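Local coordinates for glutaredoxin related protein (Sulfolobus solfataricus, PDB 4MNN), which probably acts as a protein disulfide oxidoreductase of the glutaredoxin family, with a thioredoxin-type CxxC disulfide, in thiol redox exchange, at residues E9-I21 with W72-N84. Numbering follows the deposited sequence. Where two conformers were deposited one is given.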
ATOM      1  N   GLU A   9      14.799 -12.077  -0.597  1.00 22.60           N
ATOM      2  CA  GLU A   9      15.139 -11.854  -1.980  1.00 23.93           C
ATOM      3  C   GLU A   9      14.766 -10.471  -2.468  1.00 24.77           C
ATOM      4  O   GLU A   9      15.479  -9.881  -3.294  1.00 23.66           O
ATOM      5  CB  GLU A   9      14.517 -12.936  -2.847  1.00 25.21           C
ATOM      6  CG  GLU A   9      15.242 -14.277  -2.680  1.00 28.11           C
ATOM      7  CD  GLU A   9      16.705 -14.202  -3.092  1.00 30.00           C
ATOM      8  OE1 GLU A   9      17.584 -14.496  -2.252  1.00 30.14           O
ATOM      9  OE2 GLU A   9      16.976 -13.839  -4.256  1.00 29.72           O
ATOM     10  N   TYR A  10      13.677  -9.937  -1.937  1.00 23.22           N
ATOM     11  CA  TYR A  10      13.269  -8.603  -2.345  1.00 22.90           C
ATOM     12  C   TYR A  10      13.929  -7.499  -1.560  1.00 22.21           C
ATOM     13  O   TYR A  10      14.293  -6.479  -2.120  1.00 23.92           O
ATOM     14  CB  TYR A  10      11.756  -8.418  -2.193  1.00 22.64           C
ATOM     15  CG  TYR A  10      10.971  -8.929  -3.370  1.00 25.04           C
ATOM     16  CD1 TYR A  10      10.737 -10.282  -3.538  1.00 25.95           C
ATOM     17  CD2 TYR A  10      10.502  -8.043  -4.359  1.00 27.17           C
ATOM     18  CE1 TYR A  10      10.059 -10.766  -4.658  1.00 27.41           C
ATOM     19  CE2 TYR A  10       9.823  -8.516  -5.479  1.00 29.14           C
ATOM     20  CZ  TYR A  10       9.608  -9.880  -5.622  1.00 29.26           C
ATOM     21  OH  TYR A  10       8.950 -10.354  -6.741  1.00 32.02           O
ATOM     22  N   LEU A  11      14.116  -7.717  -0.263  1.00 22.21           N
ATOM     23  CA  LEU A  11      14.616  -6.653   0.582  1.00 23.00           C
ATOM     24  C   LEU A  11      16.073  -6.607   0.969  1.00 25.76           C
ATOM     25  O   LEU A  11      16.592  -5.530   1.299  1.00 24.81           O
ATOM     26  CB  LEU A  11      13.764  -6.606   1.838  1.00 22.03           C
ATOM     27  CG  LEU A  11      12.254  -6.543   1.554  1.00 21.69           C
ATOM     28  CD1 LEU A  11      11.511  -6.341   2.866  1.00 19.88           C
ATOM     29  CD2 LEU A  11      11.930  -5.404   0.570  1.00 18.79           C
ATOM     30  N   ASN A  12      16.739  -7.749   0.926  1.00 27.99           N
ATOM     31  CA  ASN A  12      18.131  -7.769   1.336  1.00 31.57           C
ATOM     32  C   ASN A  12      18.995  -6.724   0.629  1.00 32.16           C
ATOM     33  O   ASN A  12      19.867  -6.158   1.256  1.00 34.16           O
ATOM     34  CB  ASN A  12      18.743  -9.169   1.160  1.00 32.08           C
ATOM     35  CG  ASN A  12      20.106  -9.288   1.830  1.00 35.26           C
ATOM     36  OD1 ASN A  12      20.320  -8.758   2.931  1.00 34.01           O
ATOM     37  ND2 ASN A  12      21.030  -9.991   1.181  1.00 35.28           N
ATOM     38  N   ALA A  13      18.751  -6.451  -0.643  1.00 33.86           N
ATOM     39  CA  ALA A  13      19.572  -5.467  -1.359  1.00 36.35           C
ATOM     40  C   ALA A  13      19.265  -4.038  -0.898  1.00 38.12           C
ATOM     41  O   ALA A  13      20.180  -3.261  -0.545  1.00 38.48           O
ATOM     42  CB  ALA A  13      19.342  -5.584  -2.859  1.00 36.34           C
ATOM     43  N   ILE A  14      17.974  -3.704  -0.879  1.00 37.34           N
ATOM     44  CA  ILE A  14      17.561  -2.363  -0.502  1.00 37.30           C
ATOM     45  C   ILE A  14      17.900  -2.017   0.930  1.00 37.51           C
ATOM     46  O   ILE A  14      17.472  -0.981   1.435  1.00 39.07           O
ATOM     47  CB  ILE A  14      16.048  -2.144  -0.734  1.00 36.27           C
ATOM     48  CG1 ILE A  14      15.240  -2.942   0.277  1.00 34.50           C
ATOM     49  CG2 ILE A  14      15.678  -2.537  -2.171  1.00 37.12           C
ATOM     50  CD1 ILE A  14      13.797  -2.560   0.319  1.00 32.97           C
ATOM     51  N   LYS A  15      18.682  -2.874   1.583  1.00 37.79           N
ATOM     52  CA  LYS A  15      19.078  -2.648   2.964  1.00 35.99           C
ATOM     53  C   LYS A  15      19.808  -1.319   3.113  1.00 36.79           C
ATOM     54  O   LYS A  15      19.797  -0.703   4.190  1.00 34.96           O
ATOM     55  CB  LYS A  15      19.985  -3.800   3.467  1.00 39.41           C
ATOM     56  CG  LYS A  15      21.441  -3.788   2.942  1.00 43.72           C
ATOM     57  CD  LYS A  15      21.654  -4.631   1.672  1.00 46.72           C
ATOM     58  CE  LYS A  15      23.127  -4.835   1.301  1.00 48.55           C
ATOM     59  NZ  LYS A  15      23.237  -5.823   0.158  1.00 51.73           N
ATOM     60  N   LYS A  16      20.441  -0.867   2.028  1.00 35.97           N
ATOM     61  CA  LYS A  16      21.210   0.383   2.050  1.00 36.93           C
ATOM     62  C   LYS A  16      20.351   1.634   2.029  1.00 35.85           C
ATOM     63  O   LYS A  16      20.833   2.722   2.337  1.00 36.42           O
ATOM     64  CB  LYS A  16      22.184   0.414   0.870  1.00 37.29           C
ATOM     65  CG  LYS A  16      22.733   1.787   0.542  1.00 41.73           C
ATOM     66  CD  LYS A  16      23.685   1.721  -0.638  1.00 43.97           C
ATOM     67  CE  LYS A  16      24.102   3.105  -1.106  1.00 45.20           C
ATOM     68  NZ  LYS A  16      25.152   2.999  -2.152  1.00 48.61           N
ATOM     69  N   GLY A  17      19.081   1.480   1.670  1.00 35.81           N
ATOM     70  CA  GLY A  17      18.178   2.628   1.607  1.00 35.96           C
ATOM     71  C   GLY A  17      17.669   3.090   2.974  1.00 36.26           C
ATOM     72  O   GLY A  17      18.269   2.760   3.995  1.00 33.56           O
ATOM     73  N   ASP A  18      16.568   3.843   2.994  1.00 33.52           N
ATOM     74  CA  ASP A  18      16.012   4.336   4.249  1.00 34.22           C
ATOM     75  C   ASP A  18      14.485   4.162   4.259  1.00 33.56           C
ATOM     76  O   ASP A  18      13.741   5.027   4.756  1.00 33.90           O
ATOM     77  CB  ASP A  18      16.370   5.800   4.459  1.00 38.20           C
ATOM     78  CG  ASP A  18      15.643   6.715   3.510  1.00 41.86           C
ATOM     79  OD1 ASP A  18      15.293   6.245   2.406  1.00 44.32           O
ATOM     80  OD2 ASP A  18      15.431   7.905   3.861  1.00 44.26           O
ATOM     81  N   ILE A  19      14.023   3.049   3.691  1.00 29.33           N
ATOM     82  CA  ILE A  19      12.599   2.754   3.721  1.00 27.90           C
ATOM     83  C   ILE A  19      12.314   2.478   5.202  1.00 25.17           C
ATOM     84  O   ILE A  19      13.143   1.874   5.909  1.00 21.85           O
ATOM     85  CB  ILE A  19      12.270   1.485   2.889  1.00 29.98           C
ATOM     86  CG1 ILE A  19      11.836   1.864   1.480  1.00 32.85           C
ATOM     87  CG2 ILE A  19      11.146   0.686   3.563  1.00 34.36           C
ATOM     88  CD1 ILE A  19      10.398   2.390   1.373  1.00 30.60           C
ATOM     89  N   THR A  20      11.175   2.966   5.692  1.00 22.77           N
ATOM     90  CA  THR A  20      10.791   2.723   7.074  1.00 21.26           C
ATOM     91  C   THR A  20       9.330   2.262   7.057  1.00 20.24           C
ATOM     92  O   THR A  20       8.512   2.893   6.403  1.00 18.89           O
ATOM     93  CB  THR A  20      10.861   3.985   7.945  1.00 24.34           C
ATOM     94  OG1 THR A  20      12.222   4.431   8.046  1.00 26.33           O
ATOM     95  CG2 THR A  20      10.367   3.666   9.368  1.00 23.39           C
ATOM     96  N   ILE A  21       9.031   1.170   7.760  1.00 17.69           N
ATOM     97  CA  ILE A  21       7.670   0.648   7.836  1.00 17.97           C
ATOM     98  C   ILE A  21       7.156   0.850   9.252  1.00 17.39           C
ATOM     99  O   ILE A  21       7.875   0.531  10.201  1.00 17.36           O
ATOM    100  CB  ILE A  21       7.656  -0.875   7.544  1.00 18.14           C
ATOM    101  CG1 ILE A  21       7.826  -1.116   6.049  1.00 21.61           C
ATOM    102  CG2 ILE A  21       6.390  -1.533   8.085  1.00 22.64           C
ATOM    103  CD1 ILE A  21       8.085  -2.564   5.719  1.00 22.58           C
ATOM    104  N   TRP A  72       3.164  -9.629  -2.939  1.00 19.92           N
ATOM    105  CA  TRP A  72       4.099  -9.375  -4.015  1.00 22.27           C
ATOM    106  C   TRP A  72       4.130  -7.892  -4.390  1.00 20.92           C
ATOM    107  O   TRP A  72       5.223  -7.296  -4.492  1.00 21.04           O
ATOM    108  CB  TRP A  72       3.747 -10.283  -5.200  1.00 26.82           C
ATOM    109  CG  TRP A  72       4.540 -10.029  -6.447  1.00 33.00           C
ATOM    110  CD1 TRP A  72       5.904  -9.911  -6.559  1.00 34.78           C
ATOM    111  CD2 TRP A  72       4.011  -9.860  -7.763  1.00 36.09           C
ATOM    112  NE1 TRP A  72       6.251  -9.673  -7.875  1.00 37.33           N
ATOM    113  CE2 TRP A  72       5.108  -9.639  -8.635  1.00 36.90           C
ATOM    114  CE3 TRP A  72       2.710  -9.878  -8.299  1.00 37.69           C
ATOM    115  CZ2 TRP A  72       4.947  -9.427 -10.007  1.00 38.74           C
ATOM    116  CZ3 TRP A  72       2.554  -9.667  -9.672  1.00 39.57           C
ATOM    117  CH2 TRP A  72       3.671  -9.448 -10.506  1.00 38.76           C
ATOM    118  N   PRO A  73       2.951  -7.276  -4.622  1.00 19.33           N
ATOM    119  CA  PRO A  73       2.909  -5.851  -4.972  1.00 18.16           C
ATOM    120  C   PRO A  73       3.492  -5.013  -3.829  1.00 17.95           C
ATOM    121  O   PRO A  73       4.175  -4.034  -4.057  1.00 17.18           O
ATOM    122  CB  PRO A  73       1.426  -5.557  -5.147  1.00 20.07           C
ATOM    123  CG  PRO A  73       0.839  -6.854  -5.483  1.00 21.20           C
ATOM    124  CD  PRO A  73       1.624  -7.902  -4.757  1.00 19.62           C
ATOM    125  N   PHE A  74       3.225  -5.421  -2.594  1.00 17.79           N
ATOM    126  CA  PHE A  74       3.711  -4.670  -1.433  1.00 17.71           C
ATOM    127  C   PHE A  74       5.253  -4.667  -1.393  1.00 17.06           C
ATOM    128  O   PHE A  74       5.880  -3.612  -1.266  1.00 17.51           O
ATOM    129  CB  PHE A  74       3.117  -5.288  -0.150  1.00 18.65           C
ATOM    130  CG  PHE A  74       3.645  -4.671   1.123  1.00 18.87           C
ATOM    131  CD1 PHE A  74       3.260  -3.383   1.503  1.00 20.12           C
ATOM    132  CD2 PHE A  74       4.520  -5.376   1.933  1.00 18.07           C
ATOM    133  CE1 PHE A  74       3.754  -2.805   2.695  1.00 18.04           C
ATOM    134  CE2 PHE A  74       5.022  -4.799   3.129  1.00 19.04           C
ATOM    135  CZ  PHE A  74       4.630  -3.513   3.493  1.00 18.23           C
ATOM    136  N   LEU A  75       5.863  -5.838  -1.537  1.00 15.03           N
ATOM    137  CA  LEU A  75       7.320  -5.933  -1.563  1.00 17.49           C
ATOM    138  C   LEU A  75       7.880  -5.166  -2.746  1.00 16.02           C
ATOM    139  O   LEU A  75       8.914  -4.516  -2.631  1.00 17.45           O
ATOM    140  CB  LEU A  75       7.775  -7.401  -1.666  1.00 16.06           C
ATOM    141  CG  LEU A  75       7.512  -8.207  -0.403  1.00 20.87           C
ATOM    142  CD1 LEU A  75       7.834  -9.647  -0.659  1.00 19.65           C
ATOM    143  CD2 LEU A  75       8.319  -7.618   0.758  1.00 17.46           C
ATOM    144  N   ASN A  76       7.222  -5.245  -3.895  1.00 16.86           N
ATOM    145  CA  ASN A  76       7.689  -4.504  -5.050  1.00 18.88           C
ATOM    146  C   ASN A  76       7.687  -3.008  -4.779  1.00 17.28           C
ATOM    147  O   ASN A  76       8.566  -2.274  -5.256  1.00 15.64           O
ATOM    148  CB  ASN A  76       6.781  -4.743  -6.247  1.00 24.38           C
ATOM    149  CG  ASN A  76       7.395  -5.644  -7.275  1.00 29.33           C
ATOM    150  OD1 ASN A  76       8.034  -6.622  -6.945  1.00 32.53           O
ATOM    151  ND2 ASN A  76       7.156  -5.338  -8.547  1.00 33.99           N
ATOM    152  N   SER A  77       6.680  -2.528  -4.062  1.00 14.21           N
ATOM    153  CA  SER A  77       6.623  -1.106  -3.815  1.00 14.50           C
ATOM    154  C   SER A  77       7.763  -0.692  -2.926  1.00 14.23           C
ATOM    155  O   SER A  77       8.296   0.402  -3.065  1.00 16.22           O
ATOM    156  CB  SER A  77       5.296  -0.667  -3.164  1.00 13.70           C
ATOM    157  OG  SER A  77       5.161  -1.122  -1.817  1.00 16.83           O
ATOM    158  N   LEU A  78       8.130  -1.538  -1.967  1.00 13.86           N
ATOM    159  CA  LEU A  78       9.240  -1.170  -1.084  1.00 14.46           C
ATOM    160  C   LEU A  78      10.529  -0.956  -1.894  1.00 15.98           C
ATOM    161  O   LEU A  78      11.282   0.003  -1.675  1.00 13.72           O
ATOM    162  CB  LEU A  78       9.465  -2.293  -0.068  1.00 14.93           C
ATOM    163  CG  LEU A  78       8.824  -2.171   1.341  1.00 20.95           C
ATOM    164  CD1 LEU A  78       7.636  -1.300   1.368  1.00 15.17           C
ATOM    165  CD2 LEU A  78       8.554  -3.559   1.907  1.00 18.99           C
ATOM    166  N   VAL A  79      10.794  -1.887  -2.799  1.00 15.72           N
ATOM    167  CA  VAL A  79      12.004  -1.793  -3.616  1.00 16.56           C
ATOM    168  C   VAL A  79      11.955  -0.564  -4.523  1.00 17.54           C
ATOM    169  O   VAL A  79      12.942   0.152  -4.652  1.00 17.88           O
ATOM    170  CB  VAL A  79      12.159  -3.077  -4.458  1.00 18.53           C
ATOM    171  CG1 VAL A  79      13.369  -2.953  -5.427  1.00 21.05           C
ATOM    172  CG2 VAL A  79      12.298  -4.280  -3.519  1.00 18.52           C
ATOM    173  N   ARG A  80      10.810  -0.318  -5.163  1.00 17.96           N
ATOM    174  CA  ARG A  80      10.696   0.831  -6.069  1.00 17.75           C
ATOM    175  C   ARG A  80      10.880   2.146  -5.327  1.00 18.43           C
ATOM    176  O   ARG A  80      11.600   3.035  -5.785  1.00 18.43           O
ATOM    177  CB  ARG A  80       9.340   0.831  -6.792  1.00 18.05           C
ATOM    178  CG  ARG A  80       9.106  -0.311  -7.771  1.00 21.19           C
ATOM    179  CD  ARG A  80       8.159   0.143  -8.922  1.00 23.64           C
ATOM    180  NE  ARG A  80       8.093  -0.896  -9.942  1.00 26.53           N
ATOM    181  CZ  ARG A  80       7.160  -1.844  -9.995  1.00 27.78           C
ATOM    182  NH1 ARG A  80       6.181  -1.881  -9.083  1.00 26.04           N
ATOM    183  NH2 ARG A  80       7.243  -2.793 -10.927  1.00 28.58           N
ATOM    184  N   ILE A  81      10.239   2.260  -4.166  1.00 17.70           N
ATOM    185  CA  ILE A  81      10.352   3.470  -3.375  1.00 18.68           C
ATOM    186  C   ILE A  81      11.808   3.651  -2.869  1.00 20.01           C
ATOM    187  O   ILE A  81      12.359   4.757  -2.935  1.00 19.96           O
ATOM    188  CB  ILE A  81       9.357   3.425  -2.185  1.00 17.72           C
ATOM    189  CG1 ILE A  81       7.932   3.590  -2.709  1.00 15.27           C
ATOM    190  CG2 ILE A  81       9.637   4.547  -1.175  1.00 19.14           C
ATOM    191  CD1 ILE A  81       6.870   3.122  -1.702  1.00 16.18           C
ATOM    192  N   SER A  82      12.426   2.572  -2.404  0.50 20.02           N
ATOM    193  CA  SER A  82      13.781   2.674  -1.877  0.50 20.34           C
ATOM    194  C   SER A  82      14.818   3.051  -2.944  0.50 21.03           C
ATOM    195  O   SER A  82      15.816   3.707  -2.636  0.50 20.87           O
ATOM    196  CB  SER A  82      14.184   1.364  -1.206  0.50 20.27           C
ATOM    197  OG  SER A  82      15.429   1.511  -0.547  0.50 19.60           O
ATOM    198  N   ASN A  83      14.575   2.634  -4.183  1.00 21.40           N
ATOM    199  CA  ASN A  83      15.478   2.925  -5.309  1.00 23.88           C
ATOM    200  C   ASN A  83      15.016   4.152  -6.093  1.00 25.02           C
ATOM    201  O   ASN A  83      15.710   4.631  -7.003  1.00 24.11           O
ATOM    202  CB  ASN A  83      15.541   1.737  -6.260  1.00 23.60           C
ATOM    203  CG  ASN A  83      16.341   0.583  -5.697  1.00 27.22           C
ATOM    204  OD1 ASN A  83      16.116  -0.563  -6.053  1.00 29.80           O
ATOM    205  ND2 ASN A  83      17.283   0.883  -4.825  1.00 23.38           N
ATOM    206  N   ASN A  84      13.854   4.677  -5.727  1.00 26.12           N
ATOM    207  CA  ASN A  84      13.294   5.850  -6.400  1.00 27.50           C
ATOM    208  C   ASN A  84      13.107   5.594  -7.888  1.00 27.95           C
ATOM    209  O   ASN A  84      13.469   6.424  -8.746  1.00 29.53           O
ATOM    210  CB  ASN A  84      14.172   7.084  -6.186  1.00 30.44           C
ATOM    211  CG  ASN A  84      13.518   8.353  -6.715  1.00 33.61           C
ATOM    212  OD1 ASN A  84      12.289   8.438  -6.775  1.00 34.72           O
ATOM    213  ND2 ASN A  84      14.328   9.345  -7.091  1.00 34.11           N
TER
HETATM  214  O   HOH W   1      15.409   0.822   2.444  1.00 30.36           O
HETATM  215  O   HOH W   2      18.461   1.189  -1.076  1.00 39.28           O
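Y10, I14 and G17 keep step with L75, V79 and S82 along helix 72-83, their CA atoms 5.6 to 6.6 Å apart, after which strand 19-21 runs back along the helix, the axes of these short segments 9.3 Å apart at 141°. The Y10 ring is a knob among W72, L75, N76 and V79. L75 CB makes an off-centre CH-pi contact, 4.3 Å from the ring centroid, while N76 OD1 meets the ring edge, 3.0 Å from Y10 CE2. At the far end of the ring, Y10 OH lies near the indole plane of W72, whose CG stands anti to the backbone N (chi1 174°), which puts the CD1/NE1 edge beside the hydroxyl. With an alanine at Y10, L75 and N76 would probably face a gap and the W72 edge would lose its partner. Deeper in, L11 CD2 rests on L78 CB at 4.0 Å, and the I14 and V79 side chains cross at about a right angle, touching through CG2 and CG1. Both segments belong to a thioredoxin-like domain, in which helix 71-83 follows the beta hairpin 49-63 and packs against the mixed sheet; F74 and L78 also touch V52 of strand 49-54. From the neighbouring strand, I21 CD1 reaches L78 CD2, and I19 CD1 presses on I81 CG2 at 3.4 Å, tighter than usual for carbons. Where the loop turns into the strand, water 1 accepts from I19 N, donates to I14 O and, in the S82 conformer given, bonds S82 OG. Nearby, D18 pairs with R54, which also binds I81 O.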